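Local structure of 6-aminohexanoate-dimer hydrolase (Bacillus anthracis, 4GB7) at residues L101-A112 / Y123-N131; N251-R262 / K295-L303. The protein probably hydrolyses the amide bond of 6-aminohexanoate dimers or related small substrates, as a putative serine hydrolase of the beta-lactamase family. All coordinates share one frame; numbering follows the deposited sequence.

Contact 1 (L101-A112 / Y123-N131); sequences LKELLDDNKTDA and YERYFNGYN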
loop_
_atom_site.group_PDB
_atom_site.type_symbol
_atom_site.label_atom_id
_atom_site.label_comp_id
_atom_site.label_asym_id
_atom_site.label_seq_id
_atom_site.Cartn_x
_atom_site.Cartn_y
_atom_site.Cartn_z
ATOM N N LEU A 101 14.438 14.852 -13.576
ATOM C CA LEU A 101 13.385 14.076 -12.929
ATOM C C LEU A 101 12.432 13.310 -13.873
ATOM O O LEU A 101 12.235 12.106 -13.707
ATOM C CB LEU A 101 12.552 15.010 -12.048
ATOM C CG LEU A 101 11.314 14.424 -11.390
ATOM C CD1 LEU A 101 11.760 13.328 -10.418
ATOM C CD2 LEU A 101 10.515 15.512 -10.699
ATOM N N LYS A 102 11.855 13.979 -14.877
ATOM C CA LYS A 102 10.862 13.295 -15.717
ATOM C C LYS A 102 11.488 12.095 -16.445
ATOM O O LYS A 102 10.905 11.026 -16.511
ATOM C CB LYS A 102 10.164 14.270 -16.693
ATOM C CG LYS A 102 8.999 13.675 -17.508
ATOM C CD LYS A 102 8.589 14.611 -18.657
ATOM C CE LYS A 102 7.499 14.062 -19.587
ATOM N NZ LYS A 102 7.346 14.935 -20.800
ATOM N N GLU A 103 12.678 12.278 -17.028
ATOM C CA GLU A 103 13.330 11.173 -17.682
ATOM C C GLU A 103 13.706 10.043 -16.755
ATOM O O GLU A 103 13.595 8.872 -17.143
ATOM C CB GLU A 103 14.585 11.680 -18.373
ATOM C CG GLU A 103 14.283 12.359 -19.696
ATOM C CD GLU A 103 13.925 11.348 -20.769
ATOM O OE1 GLU A 103 14.893 10.753 -21.334
ATOM O OE2 GLU A 103 12.715 11.100 -21.034
ATOM N N LEU A 104 14.070 10.371 -15.524
ATOM C CA LEU A 104 14.447 9.348 -14.511
ATOM C C LEU A 104 13.186 8.515 -14.170
ATOM O O LEU A 104 13.199 7.282 -14.168
ATOM C CB LEU A 104 15.031 9.976 -13.254
ATOM C CG LEU A 104 15.302 9.063 -12.036
ATOM C CD1 LEU A 104 16.493 8.155 -12.307
ATOM C CD2 LEU A 104 15.536 9.938 -10.820
ATOM N N LEU A 105 12.083 9.205 -13.908
ATOM C CA LEU A 105 10.826 8.510 -13.668
ATOM C C LEU A 105 10.465 7.531 -14.786
ATOM O O LEU A 105 10.132 6.387 -14.535
ATOM C CB LEU A 105 9.692 9.499 -13.383
ATOM C CG LEU A 105 9.757 10.461 -12.207
ATOM C CD1 LEU A 105 8.677 11.538 -12.290
ATOM C CD2 LEU A 105 9.634 9.705 -10.884
ATOM N N ASP A 106 10.548 7.995 -16.026
ATOM C CA ASP A 106 10.165 7.184 -17.179
ATOM C C ASP A 106 11.127 5.977 -17.312
ATOM O O ASP A 106 10.683 4.874 -17.633
ATOM C CB ASP A 106 10.177 8.069 -18.469
ATOM C CG ASP A 106 9.413 7.466 -19.640
ATOM O OD1 ASP A 106 8.598 6.574 -19.474
ATOM O OD2 ASP A 106 9.644 7.894 -20.815
ATOM N N ASP A 107 12.434 6.226 -17.082
ATOM C CA ASP A 107 13.467 5.219 -17.250
ATOM C C ASP A 107 13.233 4.070 -16.257
ATOM O O ASP A 107 13.649 2.932 -16.490
ATOM C CB ASP A 107 14.859 5.803 -17.013
ATOM C CG ASP A 107 15.977 4.866 -17.487
ATOM O OD1 ASP A 107 15.855 4.290 -18.596
ATOM O OD2 ASP A 107 16.987 4.715 -16.771
ATOM N N ASN A 108 12.527 4.379 -15.175
ATOM C CA ASN A 108 12.228 3.377 -14.169
ATOM C C ASN A 108 10.772 2.949 -14.154
ATOM O O ASN A 108 10.270 2.404 -13.158
ATOM C CB ASN A 108 12.719 3.819 -12.797
ATOM C CG ASN A 108 14.227 3.884 -12.744
ATOM O OD1 ASN A 108 14.907 2.886 -12.434
ATOM N ND2 ASN A 108 14.765 5.067 -13.040
ATOM N N LYS A 109 10.120 3.138 -15.279
ATOM C CA LYS A 109 8.806 2.559 -15.543
ATOM C C LYS A 109 7.761 3.137 -14.589
ATOM O O LYS A 109 6.805 2.486 -14.246
ATOM C CB LYS A 109 8.848 1.037 -15.570
ATOM C CG LYS A 109 9.765 0.562 -16.699
ATOM C CD LYS A 109 9.895 -0.966 -16.753
ATOM C CE LYS A 109 10.636 -1.454 -17.975
ATOM N NZ LYS A 109 12.032 -0.982 -18.049
ATOM N N THR A 110 7.934 4.399 -14.198
ATOM C CA THR A 110 6.885 5.113 -13.501
ATOM C C THR A 110 5.673 5.312 -14.441
ATOM O O THR A 110 5.805 5.581 -15.638
ATOM C CB THR A 110 7.393 6.484 -13.038
ATOM O OG1 THR A 110 8.530 6.310 -12.182
ATOM C CG2 THR A 110 6.244 7.385 -12.432
ATOM N N ASP A 111 4.497 5.126 -13.893
ATOM C CA ASP A 111 3.228 5.379 -14.608
ATOM C C ASP A 111 2.562 6.698 -14.201
ATOM O O ASP A 111 1.894 7.317 -15.044
ATOM C CB ASP A 111 2.229 4.232 -14.389
ATOM C CG ASP A 111 2.672 2.923 -15.009
ATOM O OD1 ASP A 111 3.230 2.903 -16.123
ATOM O OD2 ASP A 111 2.459 1.886 -14.383
ATOM N N ALA A 112 2.670 7.051 -12.905
ATOM C CA ALA A 112 2.110 8.274 -12.365
ATOM C C ALA A 112 2.967 8.821 -11.257
ATOM O O ALA A 112 3.474 8.074 -10.421
ATOM C CB ALA A 112 0.693 8.053 -11.843
ATOM N N TYR A 123 2.538 19.217 -9.203
ATOM C CA TYR A 123 3.139 18.551 -10.349
ATOM C C TYR A 123 2.548 17.186 -10.474
ATOM O O TYR A 123 2.430 16.472 -9.482
ATOM C CB TYR A 123 4.612 18.386 -10.134
ATOM C CG TYR A 123 5.431 17.766 -11.228
ATOM C CD1 TYR A 123 5.613 18.429 -12.423
ATOM C CD2 TYR A 123 6.081 16.549 -11.039
ATOM C CE1 TYR A 123 6.433 17.889 -13.396
ATOM C CE2 TYR A 123 6.894 15.985 -12.014
ATOM C CZ TYR A 123 7.057 16.667 -13.186
ATOM O OH TYR A 123 7.912 16.148 -14.119
ATOM N N GLU A 124 2.093 16.857 -11.650
ATOM C CA GLU A 124 1.629 15.517 -11.973
ATOM C C GLU A 124 2.052 15.139 -13.358
ATOM O O GLU A 124 1.945 15.958 -14.299
ATOM C CB GLU A 124 0.130 15.318 -11.811
ATOM C CG GLU A 124 -0.711 16.294 -12.582
ATOM C CD GLU A 124 -2.204 16.039 -12.517
ATOM O OE1 GLU A 124 -2.638 15.029 -11.934
ATOM O OE2 GLU A 124 -2.955 16.881 -13.061
ATOM N N ARG A 125 2.512 13.888 -13.481
ATOM C CA ARG A 125 2.893 13.343 -14.750
ATOM C C ARG A 125 2.433 11.915 -14.841
ATOM O O ARG A 125 2.499 11.180 -13.847
ATOM C CB ARG A 125 4.389 13.403 -14.958
ATOM C CG ARG A 125 4.931 14.826 -15.080
ATOM C CD ARG A 125 4.610 15.389 -16.459
ATOM N NE ARG A 125 5.163 16.728 -16.589
ATOM C CZ ARG A 125 4.566 17.894 -16.301
ATOM N NH1 ARG A 125 3.351 17.976 -15.745
ATOM N NH2 ARG A 125 5.233 19.030 -16.564
ATOM N N TYR A 126 1.956 11.551 -16.031
ATOM C CA TYR A 126 1.448 10.204 -16.376
ATOM C C TYR A 126 2.231 9.700 -17.568
ATOM O O TYR A 126 2.535 10.481 -18.511
ATOM C CB TYR A 126 -0.060 10.220 -16.641
ATOM C CG TYR A 126 -0.824 10.738 -15.447
ATOM C CD1 TYR A 126 -1.198 9.894 -14.424
ATOM C CD2 TYR A 126 -1.002 12.113 -15.249
ATOM C CE1 TYR A 126 -1.793 10.395 -13.289
ATOM C CE2 TYR A 126 -1.609 12.626 -14.129
ATOM C CZ TYR A 126 -1.958 11.778 -13.127
ATOM O OH TYR A 126 -2.542 12.297 -11.997
ATOM N N PHE A 127 2.603 8.430 -17.549
ATOM C CA PHE A 127 3.597 7.936 -18.507
ATOM C C PHE A 127 3.052 6.715 -19.248
ATOM O O PHE A 127 2.133 6.069 -18.787
ATOM C CB PHE A 127 4.895 7.538 -17.816
ATOM C CG PHE A 127 5.598 8.644 -17.083
ATOM C CD1 PHE A 127 5.235 8.992 -15.801
ATOM C CD2 PHE A 127 6.634 9.307 -17.665
ATOM C CE1 PHE A 127 5.866 10.020 -15.126
ATOM C CE2 PHE A 127 7.287 10.340 -17.003
ATOM C CZ PHE A 127 6.911 10.687 -15.718
ATOM N N ASN A 128 3.674 6.378 -20.379
ATOM C CA ASN A 128 3.423 5.114 -21.055
ATOM C C ASN A 128 1.972 4.917 -21.474
ATOM O O ASN A 128 1.504 3.791 -21.562
ATOM C CB ASN A 128 3.930 3.900 -20.206
ATOM C CG ASN A 128 4.005 2.608 -20.995
ATOM O OD1 ASN A 128 3.662 1.533 -20.476
ATOM N ND2 ASN A 128 4.526 2.692 -22.237
ATOM N N GLY A 129 1.255 6.016 -21.713
ATOM C CA GLY A 129 -0.092 5.920 -22.146
ATOM C C GLY A 129 -1.062 5.669 -21.033
ATOM O O GLY A 129 -2.277 5.529 -21.287
ATOM N N TYR A 130 -0.560 5.659 -19.806
ATOM C CA TYR A 130 -1.448 5.397 -18.672
ATOM C C TYR A 130 -2.450 6.566 -18.467
ATOM O O TYR A 130 -2.060 7.759 -18.385
ATOM C CB TYR A 130 -0.654 5.142 -17.411
ATOM C CG TYR A 130 -1.487 5.136 -16.147
ATOM C CD1 TYR A 130 -2.537 4.238 -15.988
ATOM C CD2 TYR A 130 -1.250 6.065 -15.130
ATOM C CE1 TYR A 130 -3.246 4.201 -14.816
ATOM C CE2 TYR A 130 -1.992 6.043 -13.958
ATOM C CZ TYR A 130 -2.991 5.156 -13.824
ATOM O OH TYR A 130 -3.733 5.221 -12.665
ATOM N N ASN A 131 -3.731 6.208 -18.319
ATOM C CA ASN A 131 -4.840 7.160 -18.169
ATOM C C ASN A 131 -4.961 7.547 -16.707
ATOM O O ASN A 131 -5.217 6.697 -15.838
ATOM C CB ASN A 131 -6.152 6.494 -18.685
ATOM C CG ASN A 131 -7.394 7.414 -18.604
ATOM O OD1 ASN A 131 -7.460 8.333 -17.813
ATOM N ND2 ASN A 131 -8.408 7.111 -19.443
#
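The phenyl ring of F127 wedges in against L105 and T110, in the angle between helix 101-107 and strand 110-112, where the edge hairpin of the five-stranded antiparallel sheet, made by strands 110-117 and 120-126, is joined to the helix that precedes it. With CG anti to its carbonyl carbon (chi1 -61°), the ring is directed at the helix, and four residues share its rim: T110 along CG, CD1 and CE1, D106 at CD2, K102 at CE2 and L105 at CZ. F127 CZ touches L105 CB at 3.8 Å, the two side chains crossing at about a right angle. K102 CG lies 3.8 Å from F127 CE2. The D106 carboxylate is turned 29° from the ring plane. Earlier in the strand, Y123 meets L101, with L101 CD2 3.9 Å from Y123 CE2, and the Y123 hydroxyl is hydrogen-bonded to D87. Y123 points CE1 at one face of the R125 guanidinium, 3.4 Å above its centre, with the two planes well tilted against each other; R125 NE forms a salt bridge with D87 as well. Next to F127, A112 and Y126 form a non-hydrogen-bonded antiparallel pair, and A112 CB touches Y126 CD1 and CE1 alike. D111 and A112 both face F392, a classic beta bulge. The Y130 ring turns its edge to D111 O, which also accepts the backbone N-H of F127, with F127 N 2.8 Å from D111 O.

Contact 2 (N251-R262 / K295-L303); sequences NGSTETLAWIIR and KIEQASAGL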
loop_
_atom_site.group_PDB
_atom_site.type_symbol
_atom_site.label_atom_id
_atom_site.label_comp_id
_atom_site.label_asym_id
_atom_site.label_seq_id
_atom_site.Cartn_x
_atom_site.Cartn_y
_atom_site.Cartn_z
ATOM N N ASN A 251 2.043 -10.284 4.403
ATOM C CA ASN A 251 0.686 -10.008 3.882
ATOM C C ASN A 251 -0.404 -10.605 4.760
ATOM O O ASN A 251 -1.469 -10.029 4.917
ATOM C CB ASN A 251 0.517 -10.615 2.503
ATOM C CG ASN A 251 1.360 -9.941 1.441
ATOM O OD1 ASN A 251 1.650 -8.754 1.501
ATOM N ND2 ASN A 251 1.766 -10.726 0.455
ATOM N N GLY A 252 -0.165 -11.803 5.256
ATOM C CA GLY A 252 -1.124 -12.506 6.077
ATOM C C GLY A 252 -1.582 -11.752 7.281
ATOM O O GLY A 252 -2.749 -11.945 7.735
ATOM N N SER A 253 -0.705 -10.929 7.855
ATOM C CA SER A 253 -1.097 -10.146 9.021
ATOM C C SER A 253 -2.210 -9.155 8.664
ATOM O O SER A 253 -3.227 -9.054 9.341
ATOM C CB SER A 253 0.101 -9.408 9.642
ATOM O OG SER A 253 1.068 -10.334 10.150
ATOM N N THR A 254 -2.034 -8.436 7.553
ATOM C CA THR A 254 -3.073 -7.525 7.080
ATOM C C THR A 254 -4.352 -8.279 6.695
ATOM O O THR A 254 -5.468 -7.815 6.970
ATOM C CB THR A 254 -2.555 -6.747 5.869
ATOM O OG1 THR A 254 -1.225 -6.323 6.139
ATOM C CG2 THR A 254 -3.453 -5.511 5.575
ATOM N N GLU A 255 -4.206 -9.455 6.078
ATOM C CA GLU A 255 -5.374 -10.251 5.663
ATOM C C GLU A 255 -6.161 -10.672 6.885
ATOM O O GLU A 255 -7.406 -10.688 6.842
ATOM C CB GLU A 255 -4.996 -11.454 4.829
ATOM C CG GLU A 255 -4.320 -11.140 3.490
ATOM C CD GLU A 255 -5.136 -10.322 2.507
ATOM O OE1 GLU A 255 -6.368 -10.135 2.690
ATOM O OE2 GLU A 255 -4.498 -9.828 1.533
ATOM N N THR A 256 -5.459 -10.982 7.974
ATOM C CA THR A 256 -6.148 -11.352 9.228
ATOM C C THR A 256 -6.956 -10.165 9.780
ATOM O O THR A 256 -8.128 -10.279 10.183
ATOM C CB THR A 256 -5.165 -11.899 10.255
ATOM O OG1 THR A 256 -4.501 -13.078 9.728
ATOM C CG2 THR A 256 -5.887 -12.291 11.580
ATOM N N LEU A 257 -6.302 -9.037 9.873
ATOM C CA LEU A 257 -6.951 -7.791 10.277
ATOM C C LEU A 257 -8.193 -7.492 9.431
ATOM O O LEU A 257 -9.212 -7.108 9.938
ATOM C CB LEU A 257 -5.939 -6.622 10.234
ATOM C CG LEU A 257 -4.804 -6.633 11.256
ATOM C CD1 LEU A 257 -3.786 -5.538 10.986
ATOM C CD2 LEU A 257 -5.366 -6.517 12.683
ATOM N N ALA A 258 -8.099 -7.653 8.120
ATOM C CA ALA A 258 -9.267 -7.456 7.250
ATOM C C ALA A 258 -10.406 -8.437 7.550
ATOM O O ALA A 258 -11.573 -8.065 7.469
ATOM C CB ALA A 258 -8.873 -7.467 5.781
ATOM N N TRP A 259 -10.061 -9.695 7.872
ATOM C CA TRP A 259 -11.054 -10.674 8.264
ATOM C C TRP A 259 -11.779 -10.225 9.507
ATOM O O TRP A 259 -12.991 -10.302 9.578
ATOM C CB TRP A 259 -10.389 -12.037 8.456
ATOM C CG TRP A 259 -11.286 -13.232 8.516
ATOM C CD1 TRP A 259 -12.687 -13.292 8.503
ATOM C CD2 TRP A 259 -10.837 -14.610 8.548
ATOM N NE1 TRP A 259 -13.124 -14.604 8.530
ATOM C CE2 TRP A 259 -12.045 -15.448 8.589
ATOM C CE3 TRP A 259 -9.595 -15.218 8.560
ATOM C CZ2 TRP A 259 -11.969 -16.825 8.605
ATOM C CZ3 TRP A 259 -9.526 -16.607 8.582
ATOM C CH2 TRP A 259 -10.690 -17.393 8.617
ATOM N N ILE A 260 -11.057 -9.632 10.442
ATOM C CA ILE A 260 -11.668 -9.055 11.628
ATOM C C ILE A 260 -12.632 -7.916 11.264
ATOM O O ILE A 260 -13.770 -7.873 11.748
ATOM C CB ILE A 260 -10.608 -8.556 12.618
ATOM C CG1 ILE A 260 -9.795 -9.750 13.151
ATOM C CG2 ILE A 260 -11.226 -7.786 13.781
ATOM C CD1 ILE A 260 -8.559 -9.383 13.920
ATOM N N ILE A 261 -12.198 -7.014 10.387
ATOM C CA ILE A 261 -13.086 -5.939 9.919
ATOM C C ILE A 261 -14.412 -6.514 9.408
ATOM O O ILE A 261 -15.507 -6.030 9.773
ATOM C CB ILE A 261 -12.411 -5.083 8.840
ATOM C CG1 ILE A 261 -11.219 -4.310 9.434
ATOM C CG2 ILE A 261 -13.395 -4.089 8.188
ATOM C CD1 ILE A 261 -10.332 -3.632 8.422
ATOM N N ARG A 262 -14.319 -7.509 8.532
ATOM C CA ARG A 262 -15.504 -8.067 7.889
ATOM C C ARG A 262 -16.403 -8.716 8.919
ATOM O O ARG A 262 -17.608 -8.537 8.903
ATOM C CB ARG A 262 -15.121 -9.059 6.821
ATOM C CG ARG A 262 -14.348 -8.514 5.615
ATOM C CD ARG A 262 -13.854 -9.635 4.722
ATOM N NE ARG A 262 -12.928 -9.126 3.708
ATOM C CZ ARG A 262 -11.615 -9.348 3.671
ATOM N NH1 ARG A 262 -11.027 -10.230 4.487
ATOM N NH2 ARG A 262 -10.881 -8.806 2.717
ATOM N N LYS A 295 -14.813 -13.714 -3.520
ATOM C CA LYS A 295 -15.046 -12.266 -3.419
ATOM C C LYS A 295 -14.533 -11.648 -2.107
ATOM O O LYS A 295 -14.945 -10.534 -1.693
ATOM C CB LYS A 295 -16.510 -11.898 -3.703
ATOM C CG LYS A 295 -17.054 -12.401 -5.034
ATOM C CD LYS A 295 -16.183 -12.010 -6.254
ATOM C CE LYS A 295 -15.704 -10.527 -6.369
ATOM N NZ LYS A 295 -16.835 -9.587 -6.719
ATOM N N ILE A 296 -13.575 -12.343 -1.492
ATOM C CA ILE A 296 -12.814 -11.768 -0.381
ATOM C C ILE A 296 -11.652 -10.978 -0.947
ATOM O O ILE A 296 -10.830 -11.503 -1.717
ATOM C CB ILE A 296 -12.308 -12.853 0.595
ATOM C CG1 ILE A 296 -13.475 -13.546 1.307
ATOM C CG2 ILE A 296 -11.340 -12.279 1.610
ATOM C CD1 ILE A 296 -14.392 -12.655 2.100
ATOM N N GLU A 297 -11.537 -9.720 -0.507
ATOM C CA GLU A 297 -10.534 -8.828 -1.052
ATOM C C GLU A 297 -9.118 -9.210 -0.575
ATOM O O GLU A 297 -8.944 -9.666 0.540
ATOM C CB GLU A 297 -10.770 -7.372 -0.623
ATOM C CG GLU A 297 -12.139 -6.798 -0.972
ATOM C CD GLU A 297 -13.221 -7.024 0.040
ATOM O OE1 GLU A 297 -13.034 -7.835 0.983
ATOM O OE2 GLU A 297 -14.318 -6.431 -0.196
ATOM N N GLN A 298 -8.120 -9.030 -1.451
ATOM C CA GLN A 298 -6.717 -8.989 -1.036
ATOM C C GLN A 298 -6.493 -7.685 -0.295
ATOM O O GLN A 298 -6.100 -6.702 -0.914
ATOM C CB GLN A 298 -5.773 -8.962 -2.251
ATOM C CG GLN A 298 -5.794 -10.205 -3.074
ATOM C CD GLN A 298 -4.929 -10.071 -4.295
ATOM O OE1 GLN A 298 -4.432 -8.982 -4.601
ATOM N NE2 GLN A 298 -4.779 -11.154 -5.015
ATOM N N ALA A 299 -6.714 -7.690 1.013
ATOM C CA ALA A 299 -6.507 -6.519 1.822
ATOM C C ALA A 299 -5.057 -6.020 1.811
ATOM O O ALA A 299 -4.790 -4.836 2.042
ATOM C CB ALA A 299 -6.936 -6.812 3.277
ATOM N N SER A 300 -4.128 -6.945 1.561
ATOM C CA SER A 300 -2.702 -6.687 1.721
ATOM C C SER A 300 -2.112 -6.157 0.455
ATOM O O SER A 300 -1.044 -5.583 0.500
ATOM C CB SER A 300 -1.949 -7.964 2.142
ATOM O OG SER A 300 -2.076 -8.968 1.156
ATOM N N ALA A 301 -2.805 -6.321 -0.669
ATOM C CA ALA A 301 -2.117 -6.050 -1.960
ATOM C C ALA A 301 -3.006 -5.704 -3.149
ATOM O O ALA A 301 -2.492 -5.472 -4.275
ATOM C CB ALA A 301 -1.290 -7.275 -2.311
ATOM N N GLY A 302 -4.323 -5.691 -2.950
ATOM C CA GLY A 302 -5.252 -5.664 -4.092
ATOM C C GLY A 302 -6.028 -4.396 -4.422
ATOM O O GLY A 302 -6.904 -4.415 -5.293
ATOM N N LEU A 303 -5.739 -3.299 -3.729
ATOM C CA LEU A 303 -6.452 -2.032 -3.960
ATOM C C LEU A 303 -5.862 -1.340 -5.157
ATOM O O LEU A 303 -4.652 -1.277 -5.285
ATOM C CB LEU A 303 -6.403 -1.132 -2.730
ATOM C CG LEU A 303 -7.277 0.124 -2.745
ATOM C CD1 LEU A 303 -8.781 -0.172 -2.919
ATOM C CD2 LEU A 303 -7.012 0.912 -1.473
#
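R262 lays one face of its guanidinium over I296, whose CG2 sits 3.4 Å above the plane toward the rim. The extended arginine runs alongside E297 in the reverse sense; the guanidinium and carboxylate planes are 9° apart. The grip is side-on, both nitrogens on one oxygen: E297 OE1 lies 3.0 Å from R262 NE and 2.9 Å from NH2. The other oxygen, OE2, accepts from N67 and from the backbone of A270. One turn back along helix 251-265, A258 CB and A299 CB are unusually close, at 3.2 Å, shorter than normal methyl contact. E255 bends at chi2 (-61°) to bring its carboxylate to the loop backbone. E255 OE1 takes A299 N on the syn side at 3.0 Å, whereas E255 OE2 takes S300 OG on the anti side at 2.6 Å and S300 N from above the carboxylate plane. N251 lies against S300 through CB, and its OD1 accepts from K143, probably the lysine of an SxxK motif as in serine beta-lactamases, which also bonds S300 O. Two buried carboxylates, one paired with an arginine and one held by N-H and O-H donors, thus fix the loop on the helix, and the three donors to E255 would probably favour its ionised form.

Contact 1 closes before contact 2 opens along the chain, and the two lie on opposite sides of the chain's centre, about 29 Å apart between centres and about 10 Å between nearest atoms, without touching. They share no helix or strand. Contact 1 sets helix 101-107 against the edge hairpin of the five-stranded antiparallel sheet, whereas 251-262 and 295-303 join helix 251-265 to the loop between strands 287-290 and 303-305 of the smaller four-stranded sheet. All four segments belong to the beta-lactamase-like part of the chain. Contact 1 thus belongs to the rim of the fold, while contact 2 borders K143 of the probable SxxK active site.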